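Local coordinates for superoxide dismutase (Clostridium difficile, PDB 3TJT), which probably converts superoxide radicals to hydrogen peroxide and oxygen at a mononuclear iron(III) site, as a member of the iron/manganese superoxide dismutase family, at residues A37-D40 / K41-A45; L61-L64 / D65-P68; I185-W188 / F189-V192. All blocks are in the same frame, centred on the assembly; numbering follows the deposited sequence.

Interaction 1: A37-D40 / K41-A45; sequences AYVD and KLNAA
Lys41 sets its CG anti to its own carbonyl carbon (chi1 -70°), and this torsion turns the side chain back along the helix over the carbonyl of Ala37, with CG of Lys41 3.3 Å from O of Ala37. The chain then runs extended as far as CE and bends at the last torsion. Val39 turns CG1 anti to its backbone N (chi1 171°) and CG2 anti to the carbonyl carbon, and the side chain lies alongside that of Asn43, pointing the same way. Leu42, one turn on from Tyr38, rests its CB 3.4 Å from O of Tyr38.

All of this belongs to a single alpha-helix, 24-46, the first long helix of the family's alpha-hairpin domain. Four consecutive i to i+4 bonds demonstrate its regularity. The bond from Asn43 N to Val39 O is 3.0 Å long and nearly straight at 171°. Lys41 N, Leu42 N and Ala44 N make like bonds to Ala37 O, Tyr38 O and Asp40 O.

Outside the segments, Val39 packs on Ala82 of helix 72-90. Tyr38 meets the ring of iron ligand His85, touches Phe129 of the second subunit and gives its OH a hydrogen bond with Gln152 NE2.

The chemistry implies a helix with two characters. Its regular backbone bonding is consistent with a fixed starting point for the Tyr38 side chain, whose ring, about 5 Å from the iron(III) ion, is placed by His85 and Gln152, while the exposed side carries Asp40, bonded to Gln36, and Lys41.

Interaction 2: L61-L64 / D65-P68; sequences LQNL and DSLP
Gln62 O is linked to Asp65 N by a water that it holds weakly, and that water accepts from Asp65 N at 3.0 Å. Asn63 follows, and its carbonyl is the hub of the contact. Ser66 N donates to Asn63 O at 3.0 Å with an N-H...O angle of 155°, closing a type I beta turn over Leu64 and Asp65. Ser66 OG also donates to Asn63 O, at 3.3 Å and from the same face of the carbonyl plane, because chi1 of 62° swings the hydroxyl back over the turn. A third, weak bond runs from Leu67 N to Asn63 O at 3.1 Å. ND2 of Asn63 is bonded to Glu59 O, while the rest of the side chain lies beside Ser66 OG.

Leu64, next in line, lies side by side with Leu67 and points the same way, CD2 of Leu64 being 4.0 Å from CD1 of Leu67. Both leucines pack on helix 72-90, against Arg76 and Val75 respectively. A second water spans the turn, donating to Leu64 O at 2.8 Å and to Leu67 O at 2.7 Å.

The turn thus carries the chain out of helix 57-62 and on toward helix 72-90. Asn63 O gathers the donors of the turn and two waters bridge further backbone groups, so the paired leucines are left to seat the turn on the neighbouring helix through apolar packing.

Interaction 3: I185-W188 / F189-V192; sequences IDNW and FNVV
Trp188 O accepts from two backbone amides, Val191 N at 2.9 Å and, weakly, Val192 N at 3.3 Å. The stronger bond closes a type I beta turn over Phe189 and Asn190, between helices 181-188 and 194-202 of the C-terminal alpha/beta domain. The preceding bonds have the same i to i+3 spacing: Asn190 N to Asn187 O at 3.0 Å, and a weak one from Phe189 N to Asp186 O. Asn190 N and Val191 N, the i to i+3 donors to Asn187 O and Trp188 O, both sit well above the carbonyl planes of their acceptors.

The indole of Trp188 carries the apolar half of the contact. With CG anti to the backbone N (chi1 179°), it reaches both Phe189 and Val192. Its edge faces the ring of Phe189 in a T-shaped pair, centroids of the six-membered rings 5.4 Å apart and planes at 76°. One face of the indole receives Val192 in a CH-pi contact, CG2 of Val192 lying 3.5 Å from the centroid of the Trp188 six-membered ring and only 11° off its normal. Val191 adds a further apolar contact, its CG2 lying 3.8 Å from CD1 of Trp188.

Trp188 and Val192 also pack on Ile164 of strand 161-167, and Phe189 touches Lys118 of helix 114-127, which places this turn between sheet and helix. At the edge of the Phe189 ring, near its plane, CD2 of Phe189 lies 3.5 Å from O of Ile185.

From the N terminus, interaction 1 comes first, inside the long helix 24-46, where it closes successive helical turns rather than a loop. Interaction 2 begins on the last residues of helix 57-62 and closes the tight turn leading toward helix 72-90; both lie in the alpha-hairpin domain, and helix 72-90 packs against residues of each, although their nearest atoms are about 8 Å apart. Interaction 3 lies far along the chain, in the C-terminal domain, where it closes the turn after helix 181-188 against strand 161-167. The three are in series, with none nesting or crossing, and interaction 3 lies across the chain's centre from the other two.

Interaction 1: A37-D40 / K41-A45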
loop_
_atom_site.group_PDB
_atom_site.type_symbol
_atom_site.label_atom_id
_atom_site.label_comp_id
_atom_site.label_asym_id
_atom_site.label_seq_id
_atom_site.Cartn_x
_atom_site.Cartn_y
_atom_site.Cartn_z
ATOM N N ALA A 37 0.828 8.477 -14.247
ATOM C CA ALA A 37 2.002 8.848 -13.456
ATOM C C ALA A 37 3.137 7.832 -13.592
ATOM O O ALA A 37 4.302 8.217 -13.682
ATOM C CB ALA A 37 1.631 9.028 -11.976
ATOM N N TYR A 38 2.810 6.541 -13.583
ATOM C CA TYR A 38 3.856 5.528 -13.778
ATOM C C TYR A 38 4.556 5.713 -15.118
ATOM O O TYR A 38 5.780 5.644 -15.208
ATOM C CB TYR A 38 3.299 4.109 -13.666
ATOM C CG TYR A 38 2.826 3.772 -12.274
ATOM C CD1 TYR A 38 3.690 3.859 -11.181
ATOM C CD2 TYR A 38 1.512 3.389 -12.047
ATOM C CE1 TYR A 38 3.246 3.558 -9.899
ATOM C CE2 TYR A 38 1.062 3.097 -10.777
ATOM C CZ TYR A 38 1.938 3.178 -9.707
ATOM O OH TYR A 38 1.474 2.884 -8.442
ATOM N N VAL A 39 3.775 5.951 -16.163
ATOM C CA VAL A 39 4.349 6.134 -17.491
ATOM C C VAL A 39 5.199 7.407 -17.551
ATOM O O VAL A 39 6.300 7.407 -18.106
ATOM C CB VAL A 39 3.256 6.150 -18.574
ATOM C CG1 VAL A 39 3.836 6.563 -19.930
ATOM C CG2 VAL A 39 2.576 4.786 -18.656
ATOM N N ASP A 40 4.702 8.496 -16.975
ATOM C CA ASP A 40 5.453 9.750 -16.996
ATOM C C ASP A 40 6.780 9.620 -16.240
ATOM O O ASP A 40 7.818 10.110 -16.696
ATOM C CB ASP A 40 4.637 10.898 -16.384
ATOM C CG ASP A 40 3.436 11.306 -17.240
ATOM O OD1 ASP A 40 3.348 10.885 -18.409
ATOM O OD2 ASP A 40 2.576 12.060 -16.726
ATOM N N LYS A 41 6.749 8.965 -15.082
ATOM C CA LYS A 41 7.956 8.841 -14.266
ATOM C C LYS A 41 8.973 7.915 -14.932
ATOM O O LYS A 41 10.187 8.163 -14.888
ATOM C CB LYS A 41 7.616 8.360 -12.852
ATOM C CG LYS A 41 6.881 9.404 -12.016
ATOM C CD LYS A 41 6.379 8.802 -10.708
ATOM C CE LYS A 41 5.654 9.832 -9.865
ATOM N NZ LYS A 41 6.585 10.925 -9.471
ATOM N N LEU A 42 8.477 6.846 -15.545
ATOM C CA LEU A 42 9.346 5.950 -16.315
ATOM C C LEU A 42 10.047 6.712 -17.437
ATOM O O LEU A 42 11.273 6.650 -17.577
ATOM C CB LEU A 42 8.548 4.774 -16.894
ATOM C CG LEU A 42 9.365 3.808 -17.760
ATOM C CD1 LEU A 42 10.502 3.180 -16.957
ATOM C CD2 LEU A 42 8.471 2.734 -18.360
ATOM N N ASN A 43 9.275 7.432 -18.241
ATOM C CA ASN A 43 9.867 8.197 -19.337
ATOM C C ASN A 43 10.912 9.186 -18.841
ATOM O O ASN A 43 11.960 9.350 -19.458
ATOM C CB ASN A 43 8.794 8.926 -20.155
ATOM C CG ASN A 43 7.998 7.987 -21.040
ATOM O OD1 ASN A 43 6.806 8.208 -21.288
ATOM N ND2 ASN A 43 8.647 6.933 -21.522
ATOM N N ALA A 44 10.625 9.834 -17.714
ATOM C CA ALA A 44 11.556 10.802 -17.136
ATOM C C ALA A 44 12.888 10.153 -16.761
ATOM O O ALA A 44 13.958 10.705 -17.028
ATOM C CB ALA A 44 10.928 11.477 -15.910
ATOM N N ALA A 45 12.812 8.979 -16.142
ATOM C CA ALA A 45 13.998 8.249 -15.694
ATOM C C ALA A 45 14.871 7.769 -16.849
ATOM O O ALA A 45 16.082 7.614 -16.699
ATOM C CB ALA A 45 13.591 7.066 -14.825
#

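Interaction 2: L61-L64 / D65-P68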
loop_
_atom_site.group_PDB
_atom_site.type_symbol
_atom_site.label_atom_id
_atom_site.label_comp_id
_atom_site.label_asym_id
_atom_site.label_seq_id
_atom_site.Cartn_x
_atom_site.Cartn_y
_atom_site.Cartn_z
ATOM N N LEU A 61 11.362 -5.222 -17.291
ATOM C CA LEU A 61 11.033 -5.999 -16.103
ATOM C C LEU A 61 11.853 -7.282 -15.972
ATOM O O LEU A 61 12.043 -7.789 -14.872
ATOM C CB LEU A 61 9.535 -6.310 -16.066
ATOM C CG LEU A 61 8.666 -5.058 -15.919
ATOM C CD1 LEU A 61 7.198 -5.446 -15.933
ATOM C CD2 LEU A 61 9.021 -4.321 -14.630
ATOM N N GLN A 62 12.328 -7.810 -17.101
ATOM C CA GLN A 62 13.111 -9.040 -17.098
ATOM C C GLN A 62 14.590 -8.794 -16.827
ATOM O O GLN A 62 15.354 -9.747 -16.654
ATOM C CB GLN A 62 12.978 -9.762 -18.453
ATOM C CG GLN A 62 11.626 -10.415 -18.677
ATOM C CD GLN A 62 11.403 -10.829 -20.129
ATOM O OE1 GLN A 62 11.955 -10.230 -21.065
ATOM N NE2 GLN A 62 10.575 -11.842 -20.322
ATOM N N ASN A 63 14.997 -7.529 -16.817
ATOM C CA ASN A 63 16.413 -7.194 -16.685
ATOM C C ASN A 63 16.710 -6.143 -15.618
ATOM O O ASN A 63 17.695 -5.410 -15.712
ATOM C CB ASN A 63 16.993 -6.773 -18.043
ATOM C CG ASN A 63 17.000 -7.919 -19.047
ATOM O OD1 ASN A 63 17.924 -8.739 -19.062
ATOM N ND2 ASN A 63 15.950 -8.001 -19.868
ATOM N N LEU A 64 15.862 -6.093 -14.592
ATOM C CA LEU A 64 15.993 -5.080 -13.553
ATOM C C LEU A 64 17.369 -5.117 -12.887
ATOM O O LEU A 64 17.939 -4.073 -12.578
ATOM C CB LEU A 64 14.905 -5.264 -12.490
ATOM C CG LEU A 64 13.486 -5.035 -13.011
ATOM C CD1 LEU A 64 12.454 -5.393 -11.935
ATOM C CD2 LEU A 64 13.306 -3.595 -13.486
ATOM N N ASP A 65 17.888 -6.315 -12.658
ATOM C CA ASP A 65 19.157 -6.468 -11.950
ATOM C C ASP A 65 20.382 -6.203 -12.827
ATOM O O ASP A 65 21.513 -6.232 -12.336
ATOM C CB ASP A 65 19.247 -7.848 -11.309
ATOM C CG ASP A 65 18.176 -8.068 -10.257
ATOM O OD1 ASP A 65 17.833 -7.096 -9.551
ATOM O OD2 ASP A 65 17.680 -9.206 -10.142
ATOM N N SER A 66 20.172 -5.954 -14.115
ATOM C CA SER A 66 21.300 -5.618 -14.991
ATOM C C SER A 66 21.213 -4.218 -15.616
ATOM O O SER A 66 22.104 -3.806 -16.362
ATOM C CB SER A 66 21.509 -6.693 -16.071
ATOM O OG SER A 66 20.377 -6.818 -16.916
ATOM N N LEU A 67 20.142 -3.485 -15.321
ATOM C CA LEU A 67 20.040 -2.104 -15.754
ATOM C C LEU A 67 21.093 -1.284 -15.020
ATOM O O LEU A 67 21.607 -1.722 -13.992
ATOM C CB LEU A 67 18.656 -1.542 -15.414
ATOM C CG LEU A 67 17.473 -2.135 -16.175
ATOM C CD1 LEU A 67 16.168 -1.630 -15.568
ATOM C CD2 LEU A 67 17.567 -1.760 -17.642
ATOM N N PRO A 68 21.411 -0.093 -15.537
ATOM C CA PRO A 68 22.326 0.785 -14.796
ATOM C C PRO A 68 21.826 1.016 -13.364
ATOM O O PRO A 68 20.629 1.215 -13.141
ATOM C CB PRO A 68 22.301 2.079 -15.605
ATOM C CG PRO A 68 21.966 1.636 -16.997
ATOM C CD PRO A 68 21.023 0.477 -16.839
HETATM O O HOH W 1 17.180 -9.021 -13.804
HETATM O O HOH W 2 20.444 -3.012 -11.875
#

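Interaction 3: I185-W188 / F189-V192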
loop_
_atom_site.group_PDB
_atom_site.type_symbol
_atom_site.label_atom_id
_atom_site.label_comp_id
_atom_site.label_asym_id
_atom_site.label_seq_id
_atom_site.Cartn_x
_atom_site.Cartn_y
_atom_site.Cartn_z
ATOM N N ILE A 185 -13.140 -7.815 -4.325
ATOM C CA ILE A 185 -12.594 -9.022 -4.945
ATOM C C ILE A 185 -13.709 -9.878 -5.539
ATOM O O ILE A 185 -13.642 -10.301 -6.695
ATOM C CB ILE A 185 -11.775 -9.847 -3.936
ATOM C CG1 ILE A 185 -10.549 -9.041 -3.487
ATOM C CG2 ILE A 185 -11.365 -11.182 -4.550
ATOM C CD1 ILE A 185 -9.907 -9.551 -2.196
ATOM N N ASP A 186 -14.748 -10.116 -4.754
ATOM C CA ASP A 186 -15.860 -10.928 -5.236
ATOM C C ASP A 186 -16.532 -10.306 -6.464
ATOM O O ASP A 186 -16.814 -11.000 -7.443
ATOM C CB ASP A 186 -16.887 -11.156 -4.131
ATOM C CG ASP A 186 -17.860 -12.271 -4.470
ATOM O OD1 ASP A 186 -17.405 -13.393 -4.801
ATOM O OD2 ASP A 186 -19.076 -12.023 -4.411
ATOM N N ASN A 187 -16.769 -9.001 -6.424
ATOM C CA ASN A 187 -17.415 -8.323 -7.543
ATOM C C ASN A 187 -16.568 -8.301 -8.804
ATOM O O ASN A 187 -17.096 -8.286 -9.913
ATOM C CB ASN A 187 -17.818 -6.904 -7.157
ATOM C CG ASN A 187 -19.205 -6.845 -6.562
ATOM O OD1 ASN A 187 -19.974 -7.801 -6.671
ATOM N ND2 ASN A 187 -19.535 -5.731 -5.930
ATOM N N TRP A 188 -15.250 -8.305 -8.632
ATOM C CA TRP A 188 -14.350 -8.190 -9.769
ATOM C C TRP A 188 -14.491 -9.362 -10.743
ATOM O O TRP A 188 -14.270 -9.210 -11.945
ATOM C CB TRP A 188 -12.910 -8.063 -9.276
ATOM C CG TRP A 188 -11.885 -7.969 -10.354
ATOM C CD1 TRP A 188 -11.621 -6.895 -11.147
ATOM C CD2 TRP A 188 -10.948 -8.990 -10.732
ATOM N NE1 TRP A 188 -10.583 -7.184 -12.003
ATOM C CE2 TRP A 188 -10.158 -8.465 -11.770
ATOM C CE3 TRP A 188 -10.704 -10.291 -10.286
ATOM C CZ2 TRP A 188 -9.134 -9.194 -12.371
ATOM C CZ3 TRP A 188 -9.687 -11.019 -10.890
ATOM C CH2 TRP A 188 -8.919 -10.469 -11.923
ATOM N N PHE A 189 -14.844 -10.527 -10.226
ATOM C CA PHE A 189 -14.986 -11.700 -11.081
ATOM C C PHE A 189 -16.092 -11.538 -12.130
ATOM O O PHE A 189 -16.103 -12.241 -13.137
ATOM C CB PHE A 189 -15.141 -12.976 -10.249
ATOM C CG PHE A 189 -13.818 -13.558 -9.830
ATOM C CD1 PHE A 189 -13.158 -14.455 -10.649
ATOM C CD2 PHE A 189 -13.209 -13.158 -8.655
ATOM C CE1 PHE A 189 -11.923 -14.972 -10.288
ATOM C CE2 PHE A 189 -11.977 -13.669 -8.287
ATOM C CZ PHE A 189 -11.332 -14.577 -9.108
ATOM N N ASN A 190 -16.999 -10.587 -11.909
ATOM C CA ASN A 190 -18.014 -10.284 -12.921
ATOM C C ASN A 190 -17.455 -9.575 -14.148
ATOM O O ASN A 190 -18.093 -9.558 -15.198
ATOM C CB ASN A 190 -19.147 -9.452 -12.317
ATOM C CG ASN A 190 -19.898 -10.202 -11.248
ATOM O OD1 ASN A 190 -19.747 -9.933 -10.055
ATOM N ND2 ASN A 190 -20.696 -11.172 -11.666
ATOM N N VAL A 191 -16.270 -8.983 -14.025
ATOM C CA VAL A 191 -15.696 -8.249 -15.152
ATOM C C VAL A 191 -14.409 -8.854 -15.712
ATOM O O VAL A 191 -13.835 -8.302 -16.640
ATOM C CB VAL A 191 -15.448 -6.760 -14.842
ATOM C CG1 VAL A 191 -16.761 -6.055 -14.488
ATOM C CG2 VAL A 191 -14.425 -6.598 -13.725
ATOM N N VAL A 192 -13.952 -9.966 -15.154
ATOM C CA VAL A 192 -12.765 -10.620 -15.719
ATOM C C VAL A 192 -13.002 -10.974 -17.185
ATOM O O VAL A 192 -14.040 -11.548 -17.533
ATOM C CB VAL A 192 -12.387 -11.892 -14.948
ATOM C CG1 VAL A 192 -11.253 -12.641 -15.679
ATOM C CG2 VAL A 192 -11.970 -11.555 -13.525
#